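ATP-dependent kinase YFH7 (Saccharomyces cerevisiae, PDB 2GA8) binds and hydrolyses ATP and acts as an ATP-dependent kinase that could be involved in assembly of the endoplasmic reticulum membrane. Local coordinates at residues L271-Y281 against D336-I347. Residues are numbered along the deposited sequence; the frame is centred on the assembly and turned at random.
Sequences LYDQENWKKIY and DIDNHLIKVDNI. With SO4 (sulfate ion), chain I.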
ATOM      1  N   LEU A 271      -2.296  -2.642  10.323  1.00 11.69           N
ATOM      2  CA  LEU A 271      -2.413  -2.338  11.751  1.00 10.79           C
ATOM      3  C   LEU A 271      -2.214  -3.612  12.574  1.00 12.75           C
ATOM      4  O   LEU A 271      -2.763  -3.751  13.670  1.00 13.04           O
ATOM      5  CB  LEU A 271      -3.796  -1.744  12.052  1.00 10.77           C
ATOM      6  CG  LEU A 271      -4.092  -0.365  11.450  1.00 10.22           C
ATOM      7  CD1 LEU A 271      -5.554  -0.016  11.677  1.00 13.09           C
ATOM      8  CD2 LEU A 271      -3.170   0.684  12.082  1.00 12.24           C
ATOM      9  N   TYR A 272      -1.405  -4.521  12.040  1.00 12.42           N
ATOM     10  CA  TYR A 272      -1.120  -5.815  12.665  1.00 13.61           C
ATOM     11  C   TYR A 272       0.076  -5.670  13.612  1.00 15.07           C
ATOM     12  O   TYR A 272       1.130  -5.188  13.205  1.00 15.34           O
ATOM     13  CB  TYR A 272      -0.827  -6.825  11.556  1.00 12.79           C
ATOM     14  CG  TYR A 272      -1.018  -8.264  11.941  1.00 14.67           C
ATOM     15  CD1 TYR A 272      -2.298  -8.815  12.050  1.00 12.25           C
ATOM     16  CD2 TYR A 272       0.079  -9.089  12.175  1.00 14.87           C
ATOM     17  CE1 TYR A 272      -2.474 -10.158  12.377  1.00 13.61           C
ATOM     18  CE2 TYR A 272      -0.087 -10.428  12.504  1.00 14.98           C
ATOM     19  CZ  TYR A 272      -1.367 -10.956  12.601  1.00 13.98           C
ATOM     20  OH  TYR A 272      -1.533 -12.284  12.908  1.00 15.92           O
ATOM     21  N   ASP A 273      -0.089  -6.099  14.864  1.00 15.86           N
ATOM     22  CA  ASP A 273       0.955  -5.943  15.887  1.00 16.75           C
ATOM     23  C   ASP A 273       2.156  -6.885  15.890  1.00 16.98           C
ATOM     24  O   ASP A 273       2.802  -7.062  16.930  1.00 16.21           O
ATOM     25  CB  ASP A 273       0.320  -5.960  17.289  1.00 17.66           C
ATOM     26  CG  ASP A 273      -0.272  -7.318  17.663  1.00 18.75           C
ATOM     27  OD1 ASP A 273       0.067  -8.332  17.020  1.00 16.99           O
ATOM     28  OD2 ASP A 273      -1.073  -7.377  18.622  1.00 20.30           O
ATOM     29  N   GLN A 274       2.485  -7.468  14.745  1.00 14.74           N
ATOM     30  CA  GLN A 274       3.616  -8.380  14.687  1.00 15.02           C
ATOM     31  C   GLN A 274       4.650  -7.992  13.646  1.00 14.40           C
ATOM     32  O   GLN A 274       4.342  -7.306  12.667  1.00 13.52           O
ATOM     33  CB  GLN A 274       3.131  -9.802  14.407  1.00 17.47           C
ATOM     34  CG  GLN A 274       2.224 -10.361  15.483  1.00 17.25           C
ATOM     35  CD  GLN A 274       2.919 -10.474  16.821  1.00 16.48           C
ATOM     36  OE1 GLN A 274       3.994 -11.065  16.925  1.00 18.83           O
ATOM     37  NE2 GLN A 274       2.303  -9.911  17.860  1.00 17.53           N
ATOM     38  N   GLU A 275       5.872  -8.462  13.880  1.00 14.87           N
ATOM     39  CA  GLU A 275       7.028  -8.233  13.021  1.00 14.89           C
ATOM     40  C   GLU A 275       7.095  -6.876  12.315  1.00 14.42           C
ATOM     41  O   GLU A 275       6.978  -5.839  12.957  1.00 14.48           O
ATOM     42  CB  GLU A 275       7.157  -9.375  12.007  1.00 12.65           C
ATOM     43  CG  GLU A 275       5.867  -9.753  11.302  1.00 14.26           C
ATOM     44  CD  GLU A 275       6.066  -9.903   9.811  1.00 13.96           C
ATOM     45  OE1 GLU A 275       6.727  -9.017   9.226  1.00 13.10           O
ATOM     46  OE2 GLU A 275       5.562 -10.890   9.230  1.00 13.24           O
ATOM     47  N   ASN A 276       7.292  -6.879  10.999  1.00 13.08           N
ATOM     48  CA  ASN A 276       7.404  -5.625  10.257  1.00 12.05           C
ATOM     49  C   ASN A 276       6.104  -4.837  10.155  1.00 10.88           C
ATOM     50  O   ASN A 276       6.133  -3.622   9.973  1.00 11.75           O
ATOM     51  CB  ASN A 276       7.933  -5.888   8.843  1.00 11.12           C
ATOM     52  CG  ASN A 276       9.350  -6.430   8.835  1.00 13.90           C
ATOM     53  OD1 ASN A 276       9.699  -7.267   7.999  1.00 14.42           O
ATOM     54  ND2 ASN A 276      10.177  -5.948   9.751  1.00 13.36           N
ATOM     55  N   TRP A 277       4.970  -5.525  10.256  1.00 10.96           N
ATOM     56  CA  TRP A 277       3.669  -4.862  10.153  1.00 10.82           C
ATOM     57  C   TRP A 277       3.472  -3.849  11.264  1.00 12.81           C
ATOM     58  O   TRP A 277       2.924  -2.769  11.046  1.00 13.07           O
ATOM     59  CB  TRP A 277       2.530  -5.889  10.217  1.00 11.77           C
ATOM     60  CG  TRP A 277       2.628  -6.974   9.200  1.00 11.45           C
ATOM     61  CD1 TRP A 277       2.909  -8.289   9.429  1.00 12.39           C
ATOM     62  CD2 TRP A 277       2.453  -6.840   7.784  1.00 11.97           C
ATOM     63  NE1 TRP A 277       2.921  -8.988   8.241  1.00 12.20           N
ATOM     64  CE2 TRP A 277       2.642  -8.120   7.215  1.00 12.97           C
ATOM     65  CE3 TRP A 277       2.155  -5.762   6.939  1.00 12.06           C
ATOM     66  CZ2 TRP A 277       2.544  -8.354   5.840  1.00 11.99           C
ATOM     67  CZ3 TRP A 277       2.057  -5.995   5.566  1.00 12.46           C
ATOM     68  CH2 TRP A 277       2.251  -7.282   5.033  1.00 13.55           C
ATOM     69  N   LYS A 278       3.929  -4.205  12.458  1.00 14.29           N
ATOM     70  CA  LYS A 278       3.783  -3.341  13.613  1.00 17.53           C
ATOM     71  C   LYS A 278       4.475  -2.009  13.405  1.00 17.55           C
ATOM     72  O   LYS A 278       4.038  -0.998  13.936  1.00 21.54           O
ATOM     73  CB  LYS A 278       4.341  -4.034  14.861  1.00 19.67           C
ATOM     74  CG  LYS A 278       4.173  -3.238  16.140  1.00 26.22           C
ATOM     75  CD  LYS A 278       4.647  -4.029  17.353  1.00 29.99           C
ATOM     76  CE  LYS A 278       4.452  -3.234  18.635  1.00 34.58           C
ATOM     77  NZ  LYS A 278       4.831  -4.021  19.844  1.00 36.76           N
ATOM     78  N   LYS A 279       5.547  -2.009  12.618  1.00 15.49           N
ATOM     79  CA  LYS A 279       6.302  -0.793  12.366  1.00 17.98           C
ATOM     80  C   LYS A 279       5.639   0.139  11.349  1.00 18.60           C
ATOM     81  O   LYS A 279       6.036   1.296  11.212  1.00 17.13           O
ATOM     82  CB  LYS A 279       7.716  -1.158  11.903  1.00 18.29           C
ATOM     83  CG  LYS A 279       8.454  -2.075  12.873  1.00 21.49           C
ATOM     84  CD  LYS A 279       9.799  -2.529  12.317  1.00 25.13           C
ATOM     85  CE  LYS A 279      10.441  -3.569  13.224  1.00 28.11           C
ATOM     86  NZ  LYS A 279      11.725  -4.097  12.674  1.00 29.13           N
ATOM     87  N   ILE A 280       4.620  -0.358  10.652  1.00 19.62           N
ATOM     88  CA  ILE A 280       3.921   0.442   9.646  1.00 20.79           C
ATOM     89  C   ILE A 280       3.231   1.675  10.198  1.00 21.67           C
ATOM     90  O   ILE A 280       3.457   2.781   9.703  1.00 21.69           O
ATOM     91  CB  ILE A 280       2.868  -0.399   8.894  1.00 21.02           C
ATOM     92  CG1 ILE A 280       3.579  -1.425   8.012  1.00 18.34           C
ATOM     93  CG2 ILE A 280       1.974   0.508   8.042  1.00 19.66           C
ATOM     94  CD1 ILE A 280       2.636  -2.386   7.320  1.00 20.12           C
ATOM     95  N   TYR A 281       2.380   1.488  11.204  1.00 19.28           N
ATOM     96  CA  TYR A 281       1.665   2.609  11.803  1.00 21.39           C
ATOM     97  C   TYR A 281       2.625   3.703  12.242  1.00 21.14           C
ATOM     98  O   TYR A 281       2.507   4.847  11.814  1.00 19.73           O
ATOM     99  CB  TYR A 281       0.837   2.153  13.013  1.00 17.94           C
ATOM    100  CG  TYR A 281       0.223   3.293  13.803  1.00 18.28           C
ATOM    101  CD1 TYR A 281      -0.880   3.993  13.317  1.00 17.76           C
ATOM    102  CD2 TYR A 281       0.765   3.690  15.024  1.00 18.59           C
ATOM    103  CE1 TYR A 281      -1.430   5.068  14.029  1.00 20.03           C
ATOM    104  CE2 TYR A 281       0.224   4.765  15.744  1.00 20.43           C
ATOM    105  CZ  TYR A 281      -0.871   5.446  15.238  1.00 20.11           C
ATOM    106  OH  TYR A 281      -1.404   6.509  15.938  1.00 22.56           O
ATOM    107  N   ASP A 336      -8.283 -12.840  13.421  1.00 17.22           N
ATOM    108  CA  ASP A 336      -6.849 -12.649  13.600  1.00 16.70           C
ATOM    109  C   ASP A 336      -6.490 -11.165  13.564  1.00 16.22           C
ATOM    110  O   ASP A 336      -5.736 -10.679  14.409  1.00 15.29           O
ATOM    111  CB  ASP A 336      -6.075 -13.409  12.526  1.00 19.83           C
ATOM    112  CG  ASP A 336      -4.596 -13.485  12.826  1.00 24.26           C
ATOM    113  OD1 ASP A 336      -4.232 -14.049  13.879  1.00 28.66           O
ATOM    114  OD2 ASP A 336      -3.798 -12.978  12.015  1.00 27.93           O
ATOM    115  N   ILE A 337      -7.037 -10.443  12.589  1.00 14.28           N
ATOM    116  CA  ILE A 337      -6.771  -9.014  12.476  1.00 14.73           C
ATOM    117  C   ILE A 337      -7.229  -8.265  13.732  1.00 14.97           C
ATOM    118  O   ILE A 337      -6.523  -7.393  14.230  1.00 12.60           O
ATOM    119  CB  ILE A 337      -7.466  -8.421  11.223  1.00 13.82           C
ATOM    120  CG1 ILE A 337      -6.707  -8.855   9.963  1.00 13.81           C
ATOM    121  CG2 ILE A 337      -7.516  -6.897  11.307  1.00 13.11           C
ATOM    122  CD1 ILE A 337      -7.472  -8.602   8.668  1.00 15.36           C
ATOM    123  N   ASP A 338      -8.405  -8.612  14.251  1.00 16.02           N
ATOM    124  CA  ASP A 338      -8.914  -7.949  15.450  1.00 17.29           C
ATOM    125  C   ASP A 338      -8.081  -8.273  16.685  1.00 17.74           C
ATOM    126  O   ASP A 338      -7.791  -7.392  17.498  1.00 17.17           O
ATOM    127  CB  ASP A 338     -10.374  -8.340  15.716  1.00 20.75           C
ATOM    128  CG  ASP A 338     -11.331  -7.767  14.685  1.00 25.18           C
ATOM    129  OD1 ASP A 338     -10.990  -6.747  14.045  1.00 27.22           O
ATOM    130  OD2 ASP A 338     -12.434  -8.330  14.523  1.00 28.31           O
ATOM    131  N   ASN A 339      -7.696  -9.537  16.827  1.00 18.31           N
ATOM    132  CA  ASN A 339      -6.906  -9.953  17.980  1.00 18.23           C
ATOM    133  C   ASN A 339      -5.531  -9.300  17.977  1.00 18.39           C
ATOM    134  O   ASN A 339      -4.930  -9.094  19.030  1.00 17.18           O
ATOM    135  CB  ASN A 339      -6.738 -11.475  18.005  1.00 20.77           C
ATOM    136  CG  ASN A 339      -8.052 -12.209  18.205  1.00 24.54           C
ATOM    137  OD1 ASN A 339      -8.999 -11.667  18.773  1.00 27.56           O
ATOM    138  ND2 ASN A 339      -8.109 -13.459  17.754  1.00 26.47           N
ATOM    139  N   HIS A 340      -5.044  -8.963  16.787  1.00 16.26           N
ATOM    140  CA  HIS A 340      -3.728  -8.356  16.652  1.00 14.92           C
ATOM    141  C   HIS A 340      -3.732  -6.876  16.284  1.00 14.57           C
ATOM    142  O   HIS A 340      -2.712  -6.332  15.860  1.00 14.21           O
ATOM    143  CB  HIS A 340      -2.924  -9.155  15.628  1.00 15.14           C
ATOM    144  CG  HIS A 340      -2.501 -10.499  16.128  1.00 15.34           C
ATOM    145  ND1 HIS A 340      -1.389 -10.677  16.922  1.00 16.48           N
ATOM    146  CD2 HIS A 340      -3.065 -11.721  15.990  1.00 18.54           C
ATOM    147  CE1 HIS A 340      -1.285 -11.951  17.251  1.00 18.00           C
ATOM    148  NE2 HIS A 340      -2.291 -12.607  16.699  1.00 18.61           N
ATOM    149  N   LEU A 341      -4.873  -6.218  16.463  1.00 15.70           N
ATOM    150  CA  LEU A 341      -4.971  -4.798  16.140  1.00 15.23           C
ATOM    151  C   LEU A 341      -4.085  -3.997  17.095  1.00 17.95           C
ATOM    152  O   LEU A 341      -4.214  -4.118  18.314  1.00 16.64           O
ATOM    153  CB  LEU A 341      -6.427  -4.332  16.255  1.00 15.13           C
ATOM    154  CG  LEU A 341      -6.717  -2.946  15.675  1.00 16.90           C
ATOM    155  CD1 LEU A 341      -6.498  -2.981  14.166  1.00 18.62           C
ATOM    156  CD2 LEU A 341      -8.148  -2.527  15.994  1.00 18.67           C
ATOM    157  N   ILE A 342      -3.175  -3.189  16.550  1.00 18.37           N
ATOM    158  CA  ILE A 342      -2.289  -2.401  17.404  1.00 21.01           C
ATOM    159  C   ILE A 342      -3.083  -1.470  18.306  1.00 22.69           C
ATOM    160  O   ILE A 342      -4.093  -0.894  17.895  1.00 21.48           O
ATOM    161  CB  ILE A 342      -1.282  -1.565  16.584  1.00 22.15           C
ATOM    162  CG1 ILE A 342      -2.020  -0.664  15.598  1.00 21.57           C
ATOM    163  CG2 ILE A 342      -0.316  -2.484  15.866  1.00 20.39           C
ATOM    164  CD1 ILE A 342      -1.109   0.287  14.862  1.00 25.70           C
ATOM    165  N   LYS A 343      -2.615  -1.330  19.542  1.00 25.08           N
ATOM    166  CA  LYS A 343      -3.278  -0.495  20.534  1.00 29.34           C
ATOM    167  C   LYS A 343      -2.904   0.978  20.430  1.00 30.86           C
ATOM    168  O   LYS A 343      -1.984   1.435  21.109  1.00 31.63           O
ATOM    169  CB  LYS A 343      -2.936  -0.989  21.943  1.00 29.53           C
ATOM    170  CG  LYS A 343      -3.336  -2.426  22.231  1.00 32.72           C
ATOM    171  CD  LYS A 343      -4.841  -2.583  22.340  1.00 35.21           C
ATOM    172  CE  LYS A 343      -5.197  -3.977  22.833  1.00 37.36           C
ATOM    173  NZ  LYS A 343      -6.667  -4.187  22.945  1.00 39.03           N
ATOM    174  N   VAL A 344      -3.613   1.715  19.580  1.00 32.24           N
ATOM    175  CA  VAL A 344      -3.369   3.146  19.420  1.00 34.85           C
ATOM    176  C   VAL A 344      -4.705   3.878  19.510  1.00 36.37           C
ATOM    177  O   VAL A 344      -5.758   3.293  19.266  1.00 37.55           O
ATOM    178  CB  VAL A 344      -2.678   3.466  18.075  1.00 34.33           C
ATOM    179  CG1 VAL A 344      -1.354   2.731  17.996  1.00 33.48           C
ATOM    180  CG2 VAL A 344      -3.577   3.089  16.916  1.00 33.85           C
ATOM    181  N   ASP A 345      -4.656   5.159  19.851  1.00 39.08           N
ATOM    182  CA  ASP A 345      -5.869   5.955  20.023  1.00 40.96           C
ATOM    183  C   ASP A 345      -6.448   6.660  18.799  1.00 41.13           C
ATOM    184  O   ASP A 345      -7.488   7.312  18.904  1.00 42.28           O
ATOM    185  CB  ASP A 345      -5.633   6.998  21.119  1.00 44.86           C
ATOM    186  CG  ASP A 345      -4.401   7.846  20.857  1.00 48.44           C
ATOM    187  OD1 ASP A 345      -3.283   7.285  20.852  1.00 50.79           O
ATOM    188  OD2 ASP A 345      -4.547   9.071  20.651  1.00 50.37           O
ATOM    189  N   ASN A 346      -5.806   6.535  17.643  1.00 38.57           N
ATOM    190  CA  ASN A 346      -6.308   7.222  16.457  1.00 36.84           C
ATOM    191  C   ASN A 346      -6.974   6.360  15.390  1.00 33.29           C
ATOM    192  O   ASN A 346      -7.185   6.820  14.272  1.00 31.65           O
ATOM    193  CB  ASN A 346      -5.180   8.040  15.817  1.00 39.74           C
ATOM    194  CG  ASN A 346      -4.796   9.255  16.645  1.00 43.53           C
ATOM    195  OD1 ASN A 346      -3.827   9.950  16.336  1.00 45.83           O
ATOM    196  ND2 ASN A 346      -5.562   9.521  17.700  1.00 43.87           N
ATOM    197  N   ILE A 347      -7.309   5.116  15.721  1.00 29.43           N
ATOM    198  CA  ILE A 347      -7.964   4.251  14.743  1.00 26.61           C
ATOM    199  C   ILE A 347      -9.460   4.548  14.705  1.00 26.07           C
ATOM    200  O   ILE A 347     -10.173   4.320  15.683  1.00 25.43           O
ATOM    201  CB  ILE A 347      -7.769   2.758  15.077  1.00 25.43           C
ATOM    202  CG1 ILE A 347      -6.280   2.430  15.139  1.00 26.05           C
ATOM    203  CG2 ILE A 347      -8.443   1.896  14.013  1.00 23.86           C
ATOM    204  CD1 ILE A 347      -5.990   1.006  15.549  1.00 25.68           C
TER
HETATM  205  S   SO4 I 405      13.855  -1.580  11.066  1.00 69.67           S
HETATM  206  O1  SO4 I 405      13.053  -2.680  10.493  1.00 69.10           O
HETATM  207  O2  SO4 I 405      14.802  -1.084  10.048  1.00 69.34           O
HETATM  208  O3  SO4 I 405      12.962  -0.482  11.485  1.00 68.30           O
HETATM  209  O4  SO4 I 405      14.606  -2.076  12.237  1.00 68.64           O
HETATM  210  O   HOH W   1      -4.466  -6.066  12.832  1.00 15.68           O
HETATM  211  O   HOH W   2      -1.969  -5.205  19.959  1.00 21.57           O
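A single beta bridge between Tyr272 and Leu341 joins two loops of the P-loop kinase core, the one following strand 262-267 and the one leading into edge strand 347-351. Its backbone bonds run from Ile342 N to Leu271 O (3.0 Å) and from Asp273 N to His340 O (2.8 Å). Beside it, His340 gives its ND1 hydrogen to Asp273 OD1 at 2.8 Å, nearly in the imidazole plane and on the syn side of a carboxylate turned 86° from the ring. Asp273 has CG between its backbone N and carbonyl carbon (chi1 67°), which swings OD1 to the histidine; Gln274 NE2 grips the same oxygen from above the carboxylate plane, while a water links OD2 to Leu341 O. Replacing Asp273 by an alanine removes the carboxylate, and is likely to leave His340 ND1 and the Gln274 amide without their shared acceptor and the imidazole freer to turn. His340 CB also lies over one face of the Tyr272 ring, 3.8 Å from its centroid, and the Tyr272 hydroxyl donates to Asp336 OD2 (2.5 Å). Farther along, Ile342 CD1 touches both Leu271 CD2 and Tyr281 CB, 3.5 and 3.3 Å away, and Val344 CG2 covers a face of the Tyr281 ring. With loop residue Leu271 and Tyr281 of helix 275-285 both packed on Val292, the two segments border the parallel sheet, of strand order 2-3-1-4-5, in an arrangement characteristic of the P-loop kinase fold.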